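PDB 2G5X: ribosome-inactivating protein from Lychnis chalcedonica, which belongs to the plant ribosome-inactivating proteins, which fold into a mixed beta-sheet packed against a bundle of helices. Local coordinates for residues 12-17 and 176-181; 18-23 and 170-175. All blocks are in the same frame, centred on the assembly; numbering follows the deposited sequence.

Interaction 1. Residues 12-17 and 176-181; sequences KYSSFL and YIEDQV
Tyr13 reaches from helix 10-25 to Val181 on helix 175-184, and the phenol end of its ring does the touching: CG1 of Val181 lies 3.5 Å from Tyr13 OH, and the two side chains cross at about a right angle. With CG anti to the backbone N (chi1 173°), the ring is carried into the space between the helices. A tyrosine suits this place because its apolar ring can be buried while the hydroxyl still finds a polar partner, here the carbonyl oxygen of Met167 on helix 154-173. The edge of the ring, near its plane, faces the backbone O of Glu178.

One residue on, Ser14 OG donates to Glu178 OE2 at 2.8 Å, arriving on the oxygen's anti lone pair, on the side away from OE1. A small hydroxyl is apt here, since Ser14 and Glu178 have the CA atoms nearest each other, 7.6 Å apart. Water 1 lies within bonding distance of both residues, 2.6 Å from Glu178 OE2 and 3.1 Å from Ser14 O.

Both helices belong to the helical part of the ribosome-inactivating protein fold; their short segments run nearly antiparallel, at 156°, with axes 11.0 Å apart. The Glu178 chain, its CG swung anti to the backbone N (chi1 165°) and straight beyond, covers most of the distance to Ser14.

Leu17, a turn beyond Tyr13, lays CD1 against the aliphatic stem of Glu178, 3.6 Å from its CG, the two chains sliding past each other in opposite directions. Its CG also sits over one face of the Tyr13 ring, toward the rim.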
ATOM      1  N   LYS A  12      11.745   1.061 -12.314  1.00  9.80           N
ATOM      2  CA  LYS A  12      11.855   1.628 -10.971  1.00  9.48           C
ATOM      3  C   LYS A  12      10.685   1.182 -10.096  1.00  9.21           C
ATOM      4  O   LYS A  12      10.833   0.994  -8.889  1.00  9.61           O
ATOM      5  CB  LYS A  12      11.904   3.159 -11.037  1.00 12.38           C
ATOM      6  CG  LYS A  12      13.202   3.718 -11.613  1.00 16.78           C
ATOM      7  CD  LYS A  12      14.394   3.321 -10.753  1.00 22.54           C
ATOM      8  CE  LYS A  12      15.698   3.909 -11.276  1.00 24.70           C
ATOM      9  NZ  LYS A  12      15.676   5.398 -11.268  1.00 28.19           N
ATOM     10  N   TYR A  13       9.519   1.017 -10.712  1.00  6.84           N
ATOM     11  CA  TYR A  13       8.338   0.570  -9.985  1.00  7.33           C
ATOM     12  C   TYR A  13       8.565  -0.861  -9.484  1.00  6.23           C
ATOM     13  O   TYR A  13       8.313  -1.161  -8.316  1.00  6.96           O
ATOM     14  CB  TYR A  13       7.112   0.617 -10.902  1.00  7.45           C
ATOM     15  CG  TYR A  13       5.847   0.028 -10.307  1.00  5.55           C
ATOM     16  CD1 TYR A  13       5.223   0.616  -9.203  1.00  6.53           C
ATOM     17  CD2 TYR A  13       5.260  -1.106 -10.867  1.00  6.98           C
ATOM     18  CE1 TYR A  13       4.039   0.084  -8.674  1.00  7.09           C
ATOM     19  CE2 TYR A  13       4.081  -1.644 -10.350  1.00  7.82           C
ATOM     20  CZ  TYR A  13       3.475  -1.045  -9.256  1.00  6.38           C
ATOM     21  OH  TYR A  13       2.310  -1.578  -8.757  1.00  7.75           O
ATOM     22  N   SER A  14       9.042  -1.736 -10.368  1.00  7.31           N
ATOM     23  CA  SER A  14       9.294  -3.129 -10.000  1.00  7.77           C
ATOM     24  C   SER A  14      10.394  -3.275  -8.952  1.00  8.82           C
ATOM     25  O   SER A  14      10.300  -4.126  -8.070  1.00  8.13           O
ATOM     26  CB  SER A  14       9.653  -3.962 -11.238  1.00  8.74           C
ATOM     27  OG  SER A  14       8.517  -4.176 -12.063  1.00  9.09           O
ATOM     28  N   SER A  15      11.438  -2.457  -9.048  1.00  8.61           N
ATOM     29  CA  SER A  15      12.524  -2.533  -8.072  1.00  8.87           C
ATOM     30  C   SER A  15      12.007  -2.067  -6.714  1.00  8.48           C
ATOM     31  O   SER A  15      12.372  -2.616  -5.671  1.00  8.26           O
ATOM     32  CB  SER A  15      13.711  -1.674  -8.515  0.33  9.99           C
ATOM     33  OG  SER A  15      14.120  -2.001  -9.829  0.33 12.53           O
ATOM     34  N   PHE A  16      11.152  -1.050  -6.739  1.00  7.65           N
ATOM     35  CA  PHE A  16      10.545  -0.512  -5.530  1.00  7.48           C
ATOM     36  C   PHE A  16       9.748  -1.617  -4.834  1.00  7.66           C
ATOM     37  O   PHE A  16       9.870  -1.815  -3.626  1.00  7.33           O
ATOM     38  CB  PHE A  16       9.628   0.663  -5.903  1.00  7.62           C
ATOM     39  CG  PHE A  16       8.570   0.965  -4.884  1.00  8.20           C
ATOM     40  CD1 PHE A  16       8.906   1.467  -3.628  1.00  9.50           C
ATOM     41  CD2 PHE A  16       7.231   0.752  -5.185  1.00  9.21           C
ATOM     42  CE1 PHE A  16       7.917   1.752  -2.684  1.00 11.21           C
ATOM     43  CE2 PHE A  16       6.235   1.032  -4.251  1.00  9.64           C
ATOM     44  CZ  PHE A  16       6.576   1.533  -3.000  1.00 12.30           C
ATOM     45  N   LEU A  17       8.938  -2.342  -5.599  1.00  6.74           N
ATOM     46  CA  LEU A  17       8.136  -3.419  -5.027  1.00  6.62           C
ATOM     47  C   LEU A  17       8.995  -4.527  -4.418  1.00  7.37           C
ATOM     48  O   LEU A  17       8.658  -5.063  -3.360  1.00  7.11           O
ATOM     49  CB  LEU A  17       7.203  -4.016  -6.082  1.00  6.01           C
ATOM     50  CG  LEU A  17       6.069  -3.105  -6.552  1.00  5.31           C
ATOM     51  CD1 LEU A  17       5.227  -3.848  -7.575  1.00  5.29           C
ATOM     52  CD2 LEU A  17       5.211  -2.683  -5.362  1.00  8.21           C
ATOM     53  N   TYR A 176       0.934 -10.992 -10.309  1.00  8.11           N
ATOM     54  CA  TYR A 176      -0.039 -10.801 -11.383  1.00  8.03           C
ATOM     55  C   TYR A 176      -0.531  -9.353 -11.422  1.00  7.93           C
ATOM     56  O   TYR A 176      -0.713  -8.779 -12.493  1.00  8.17           O
ATOM     57  CB  TYR A 176      -1.238 -11.736 -11.181  1.00  9.00           C
ATOM     58  CG  TYR A 176      -2.235 -11.736 -12.325  1.00  8.07           C
ATOM     59  CD1 TYR A 176      -2.075 -12.588 -13.417  1.00  8.90           C
ATOM     60  CD2 TYR A 176      -3.334 -10.875 -12.319  1.00  9.48           C
ATOM     61  CE1 TYR A 176      -2.988 -12.590 -14.476  1.00  9.99           C
ATOM     62  CE2 TYR A 176      -4.249 -10.865 -13.373  1.00  9.83           C
ATOM     63  CZ  TYR A 176      -4.071 -11.725 -14.447  1.00 10.42           C
ATOM     64  OH  TYR A 176      -4.975 -11.725 -15.488  1.00 12.71           O
ATOM     65  N   ILE A 177      -0.748  -8.768 -10.248  1.00  6.97           N
ATOM     66  CA  ILE A 177      -1.230  -7.395 -10.161  1.00  7.09           C
ATOM     67  C   ILE A 177      -0.116  -6.408 -10.501  1.00  7.62           C
ATOM     68  O   ILE A 177      -0.358  -5.390 -11.141  1.00  7.16           O
ATOM     69  CB  ILE A 177      -1.826  -7.117  -8.766  1.00  7.68           C
ATOM     70  CG1 ILE A 177      -3.041  -8.032  -8.561  1.00  8.46           C
ATOM     71  CG2 ILE A 177      -2.222  -5.652  -8.637  1.00  9.05           C
ATOM     72  CD1 ILE A 177      -3.731  -7.891  -7.222  1.00  8.93           C
ATOM     73  N   GLU A 178       1.108  -6.718 -10.085  1.00  6.90           N
ATOM     74  CA  GLU A 178       2.239  -5.863 -10.417  1.00  7.31           C
ATOM     75  C   GLU A 178       2.292  -5.800 -11.943  1.00  7.86           C
ATOM     76  O   GLU A 178       2.440  -4.728 -12.530  1.00  7.23           O
ATOM     77  CB  GLU A 178       3.549  -6.463  -9.884  1.00  6.80           C
ATOM     78  CG  GLU A 178       4.795  -5.836 -10.502  1.00  7.63           C
ATOM     79  CD  GLU A 178       6.090  -6.499 -10.062  1.00  8.85           C
ATOM     80  OE1 GLU A 178       6.045  -7.550  -9.390  1.00  8.18           O
ATOM     81  OE2 GLU A 178       7.165  -5.968 -10.401  1.00 10.36           O
ATOM     82  N   ASP A 179       2.148  -6.962 -12.580  1.00  8.19           N
ATOM     83  CA  ASP A 179       2.195  -7.044 -14.035  1.00  9.68           C
ATOM     84  C   ASP A 179       1.095  -6.211 -14.691  1.00  8.17           C
ATOM     85  O   ASP A 179       1.316  -5.593 -15.733  1.00  9.20           O
ATOM     86  CB  ASP A 179       2.087  -8.502 -14.487  0.50 12.42           C
ATOM     87  CG  ASP A 179       3.441  -9.170 -14.606  0.50 14.65           C
ATOM     88  OD1 ASP A 179       3.486 -10.379 -14.931  0.50 18.07           O
ATOM     89  OD2 ASP A 179       4.456  -8.491 -14.363  0.50 17.43           O
ATOM     90  N   GLN A 180      -0.089  -6.188 -14.089  1.00  7.62           N
ATOM     91  CA  GLN A 180      -1.178  -5.394 -14.646  1.00  8.31           C
ATOM     92  C   GLN A 180      -0.835  -3.902 -14.582  1.00  7.88           C
ATOM     93  O   GLN A 180      -1.107  -3.155 -15.521  1.00  8.95           O
ATOM     94  CB  GLN A 180      -2.485  -5.671 -13.895  1.00 11.09           C
ATOM     95  CG  GLN A 180      -3.027  -7.082 -14.107  1.00 14.23           C
ATOM     96  CD  GLN A 180      -3.416  -7.346 -15.553  1.00 15.43           C
ATOM     97  OE1 GLN A 180      -2.990  -8.333 -16.157  1.00 18.79           O
ATOM     98  NE2 GLN A 180      -4.233  -6.464 -16.113  1.00 15.92           N
ATOM     99  N   VAL A 181      -0.229  -3.466 -13.481  1.00  6.58           N
ATOM    100  CA  VAL A 181       0.139  -2.059 -13.340  1.00  6.85           C
ATOM    101  C   VAL A 181       1.230  -1.679 -14.342  1.00  7.37           C
ATOM    102  O   VAL A 181       1.178  -0.615 -14.962  1.00  7.63           O
ATOM    103  CB  VAL A 181       0.622  -1.746 -11.903  1.00  5.97           C
ATOM    104  CG1 VAL A 181       1.082  -0.291 -11.805  1.00  7.06           C
ATOM    105  CG2 VAL A 181      -0.504  -2.007 -10.920  1.00  7.37           C
TER
HETATM  106  O   HOH W   1       9.225  -6.891  -9.100  1.00 11.37           O

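Interaction 2. Residues 18-23 and 170-175; sequences DSLREE and EAARFK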
ATOM      1  N   ASP A  18      10.095  -4.877  -5.079  1.00  6.60           N
ATOM      2  CA  ASP A  18      10.966  -5.918  -4.539  1.00  8.72           C
ATOM      3  C   ASP A  18      11.570  -5.439  -3.224  1.00  9.98           C
ATOM      4  O   ASP A  18      11.695  -6.213  -2.274  1.00  9.60           O
ATOM      5  CB  ASP A  18      12.083  -6.288  -5.527  1.00 10.92           C
ATOM      6  CG  ASP A  18      11.626  -7.282  -6.585  1.00 15.46           C
ATOM      7  OD1 ASP A  18      10.594  -7.954  -6.371  1.00 17.30           O
ATOM      8  OD2 ASP A  18      12.310  -7.407  -7.626  1.00 16.72           O
ATOM      9  N   SER A  19      11.933  -4.159  -3.159  1.00  8.77           N
ATOM     10  CA  SER A  19      12.505  -3.603  -1.932  1.00  9.63           C
ATOM     11  C   SER A  19      11.480  -3.678  -0.811  1.00  9.40           C
ATOM     12  O   SER A  19      11.799  -4.051   0.317  1.00  8.62           O
ATOM     13  CB  SER A  19      12.927  -2.145  -2.136  0.50 10.56           C
ATOM     14  OG  SER A  19      13.218  -1.521  -0.899  0.50 14.12           O
ATOM     15  N   LEU A  20      10.240  -3.323  -1.128  1.00  8.08           N
ATOM     16  CA  LEU A  20       9.164  -3.357  -0.145  1.00  7.34           C
ATOM     17  C   LEU A  20       8.892  -4.787   0.333  1.00  7.13           C
ATOM     18  O   LEU A  20       8.739  -5.029   1.531  1.00  7.08           O
ATOM     19  CB  LEU A  20       7.889  -2.750  -0.744  1.00  7.52           C
ATOM     20  CG  LEU A  20       6.642  -2.760   0.149  1.00  8.04           C
ATOM     21  CD1 LEU A  20       6.943  -2.076   1.477  1.00 11.37           C
ATOM     22  CD2 LEU A  20       5.496  -2.058  -0.573  1.00  8.58           C
ATOM     23  N   ARG A  21       8.829  -5.730  -0.603  1.00  7.28           N
ATOM     24  CA  ARG A  21       8.579  -7.126  -0.261  1.00  8.10           C
ATOM     25  C   ARG A  21       9.625  -7.650   0.715  1.00  8.15           C
ATOM     26  O   ARG A  21       9.293  -8.327   1.689  1.00  8.18           O
ATOM     27  CB  ARG A  21       8.573  -7.991  -1.526  1.00  7.57           C
ATOM     28  CG  ARG A  21       7.333  -7.817  -2.396  1.00  6.45           C
ATOM     29  CD  ARG A  21       7.613  -8.207  -3.841  1.00  7.54           C
ATOM     30  NE  ARG A  21       6.429  -8.078  -4.684  1.00  6.77           N
ATOM     31  CZ  ARG A  21       6.460  -7.950  -6.007  1.00  7.09           C
ATOM     32  NH1 ARG A  21       7.622  -7.934  -6.651  1.00  7.69           N
ATOM     33  NH2 ARG A  21       5.330  -7.827  -6.688  1.00  6.10           N
ATOM     34  N   GLU A  22      10.887  -7.334   0.447  1.00  9.22           N
ATOM     35  CA  GLU A  22      11.984  -7.778   1.302  1.00 10.46           C
ATOM     36  C   GLU A  22      11.854  -7.224   2.718  1.00 10.62           C
ATOM     37  O   GLU A  22      12.158  -7.918   3.689  1.00 11.35           O
ATOM     38  CB  GLU A  22      13.331  -7.347   0.709  1.00 13.17           C
ATOM     39  CG  GLU A  22      13.693  -8.027  -0.602  1.00 19.53           C
ATOM     40  CD  GLU A  22      14.151  -9.467  -0.419  1.00 19.61           C
ATOM     41  OE1 GLU A  22      14.334 -10.163  -1.437  1.00 23.49           O
ATOM     42  OE2 GLU A  22      14.335  -9.903   0.738  1.00 23.68           O
ATOM     43  N   GLU A  23      11.405  -5.978   2.842  1.00  9.30           N
ATOM     44  CA  GLU A  23      11.254  -5.378   4.165  1.00 11.30           C
ATOM     45  C   GLU A  23      10.200  -6.107   4.998  1.00 10.79           C
ATOM     46  O   GLU A  23      10.383  -6.310   6.200  1.00 12.16           O
ATOM     47  CB  GLU A  23      10.906  -3.891   4.043  1.00 13.91           C
ATOM     48  CG  GLU A  23      12.070  -3.035   3.573  1.00 15.50           C
ATOM     49  CD  GLU A  23      13.320  -3.253   4.410  1.00 19.43           C
ATOM     50  OE1 GLU A  23      14.280  -3.881   3.910  1.00 21.68           O
ATOM     51  OE2 GLU A  23      13.336  -2.806   5.574  1.00 21.55           O
ATOM     52  N   GLU A 170      -1.248  -4.289  -2.734  1.00  4.40           N
ATOM     53  CA  GLU A 170      -1.754  -5.425  -3.500  1.00  7.47           C
ATOM     54  C   GLU A 170      -0.757  -5.875  -4.564  1.00  6.00           C
ATOM     55  O   GLU A 170      -0.603  -7.075  -4.814  1.00  6.61           O
ATOM     56  CB  GLU A 170      -3.103  -5.076  -4.138  1.00  6.79           C
ATOM     57  CG  GLU A 170      -4.168  -4.654  -3.124  1.00  8.70           C
ATOM     58  CD  GLU A 170      -4.693  -5.801  -2.264  1.00 11.22           C
ATOM     59  OE1 GLU A 170      -4.009  -6.839  -2.131  1.00 10.33           O
ATOM     60  OE2 GLU A 170      -5.798  -5.652  -1.701  1.00 12.48           O
ATOM     61  N   ALA A 171      -0.077  -4.916  -5.186  1.00  6.71           N
ATOM     62  CA  ALA A 171       0.920  -5.237  -6.207  1.00  6.58           C
ATOM     63  C   ALA A 171       2.098  -5.969  -5.559  1.00  7.04           C
ATOM     64  O   ALA A 171       2.706  -6.849  -6.168  1.00  7.37           O
ATOM     65  CB  ALA A 171       1.406  -3.959  -6.895  1.00  7.72           C
ATOM     66  N   ALA A 172       2.428  -5.601  -4.327  1.00  6.55           N
ATOM     67  CA  ALA A 172       3.526  -6.266  -3.626  1.00  5.43           C
ATOM     68  C   ALA A 172       3.151  -7.725  -3.356  1.00  5.19           C
ATOM     69  O   ALA A 172       3.970  -8.637  -3.511  1.00  4.54           O
ATOM     70  CB  ALA A 172       3.821  -5.548  -2.311  1.00  6.12           C
ATOM     71  N   ARG A 173       1.905  -7.941  -2.952  1.00  5.86           N
ATOM     72  CA  ARG A 173       1.411  -9.283  -2.652  1.00  5.94           C
ATOM     73  C   ARG A 173       1.301 -10.191  -3.874  1.00  6.51           C
ATOM     74  O   ARG A 173       1.694 -11.360  -3.823  1.00  6.72           O
ATOM     75  CB  ARG A 173       0.029  -9.195  -2.002  1.00  6.26           C
ATOM     76  CG  ARG A 173       0.002  -8.567  -0.619  1.00  7.22           C
ATOM     77  CD  ARG A 173      -1.426  -8.194  -0.251  1.00  8.86           C
ATOM     78  NE  ARG A 173      -1.558  -7.714   1.121  1.00  9.79           N
ATOM     79  CZ  ARG A 173      -2.396  -6.752   1.493  1.00 10.80           C
ATOM     80  NH1 ARG A 173      -3.167  -6.159   0.589  1.00 12.39           N
ATOM     81  NH2 ARG A 173      -2.482  -6.394   2.767  1.00  9.65           N
ATOM     82  N   PHE A 174       0.764  -9.645  -4.964  1.00  5.39           N
ATOM     83  CA  PHE A 174       0.529 -10.406  -6.197  1.00  6.46           C
ATOM     84  C   PHE A 174       1.346 -10.000  -7.419  1.00  6.92           C
ATOM     85  O   PHE A 174       1.176  -8.895  -7.938  1.00  6.79           O
ATOM     86  CB  PHE A 174      -0.953 -10.304  -6.575  1.00  5.94           C
ATOM     87  CG  PHE A 174      -1.888 -10.891  -5.556  1.00  6.37           C
ATOM     88  CD1 PHE A 174      -2.262 -12.229  -5.630  1.00  6.53           C
ATOM     89  CD2 PHE A 174      -2.394 -10.106  -4.523  1.00  6.95           C
ATOM     90  CE1 PHE A 174      -3.129 -12.779  -4.690  1.00  6.14           C
ATOM     91  CE2 PHE A 174      -3.263 -10.646  -3.576  1.00  7.46           C
ATOM     92  CZ  PHE A 174      -3.632 -11.988  -3.660  1.00  5.87           C
ATOM     93  N   LYS A 175       2.204 -10.900  -7.898  1.00  5.71           N
ATOM     94  CA  LYS A 175       3.007 -10.618  -9.087  1.00  7.10           C
ATOM     95  C   LYS A 175       2.083 -10.325 -10.276  1.00  7.57           C
ATOM     96  O   LYS A 175       2.408  -9.513 -11.144  1.00  7.45           O
ATOM     97  CB  LYS A 175       3.909 -11.812  -9.433  1.00  8.05           C
ATOM     98  CG  LYS A 175       5.026 -12.087  -8.426  1.00 12.48           C
ATOM     99  CD  LYS A 175       6.063 -10.977  -8.427  1.00 13.93           C
ATOM    100  CE  LYS A 175       6.765 -10.879  -9.779  1.00 15.03           C
ATOM    101  NZ  LYS A 175       7.747  -9.752  -9.821  1.00 15.99           N
TER
HETATM  102  O   HOH W   2       9.806 -10.377  -7.437  1.00 28.62           O
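Ala172 O accepts a hydrogen bond from Arg21 NE at 2.8 Å, nearly straight at 163°, with the donor in the carbonyl plane on a lone pair. Beside it, Arg21 NH2 donates to Ala171 O, also at 2.8 Å but more bent, at 140°, and tilted from both the carbonyl and the guanidinium planes. In the helical part of the ribosome-inactivating protein fold, helix 154-173 ends here, and an arginine from helix 10-25 bonds two carbonyls in its last turn, which lack further turns to bond to. Arginine suits the place because NE and NH2 point along one edge of a flat group and can serve two successive carbonyls; its positive charge is also probably favourable at the negative end of a helix dipole.

The chain of Arg21, extended from CG to NE, carries NE and NH2 up to the carbonyl oxygens, and Ala172 CB lies 4.2 Å from Arg21 CG. Small alanines let the backbones come close, the CA atoms of Arg21 and Ala172 being 6.1 Å apart. Leu20 CD2 adds an apolar touch to Ala172 CB.

NH1 turns back to its own helix, forming a salt bridge with Asp18 OD1, while NH2 has a further partner in Glu178 OE1. The group is thus fixed at all three nitrogens. Lys175, bent at chi2 and chi3, brings CD over one face of the guanidinium. Its NZ also forms a salt bridge with Glu178 OE1, and the 3.7 Å approach of Lys175 NZ to Arg21 NH1 is consistent with two cations sharing that oxygen. Water 2 links the two segments as well, donating to Asp18 OD1 at 2.8 Å and accepting from Lys175 NZ at 3.2 Å.

Overall arrangement
Interactions 1 and 2 are consecutive stations along helix 10-25, their centres 8 Å apart, and both are largely buried. The first half of that helix meets helix 175-184, the second half the end of helix 154-173 and the turn between those two helices, so one helix contacts both helices on either side of the turn at Phe174. Interaction 1 mixes apolar packing with a hydroxyl-carboxylate bond, whereas interaction 2 relies on a charged group bonded to backbone carbonyls, as suits a helix end. They join directly through Glu178 and Arg21, and where Tyr13 and Leu17 pack on Ala171. Along the chain, interaction 2 is nested inside the loop closed by interaction 1.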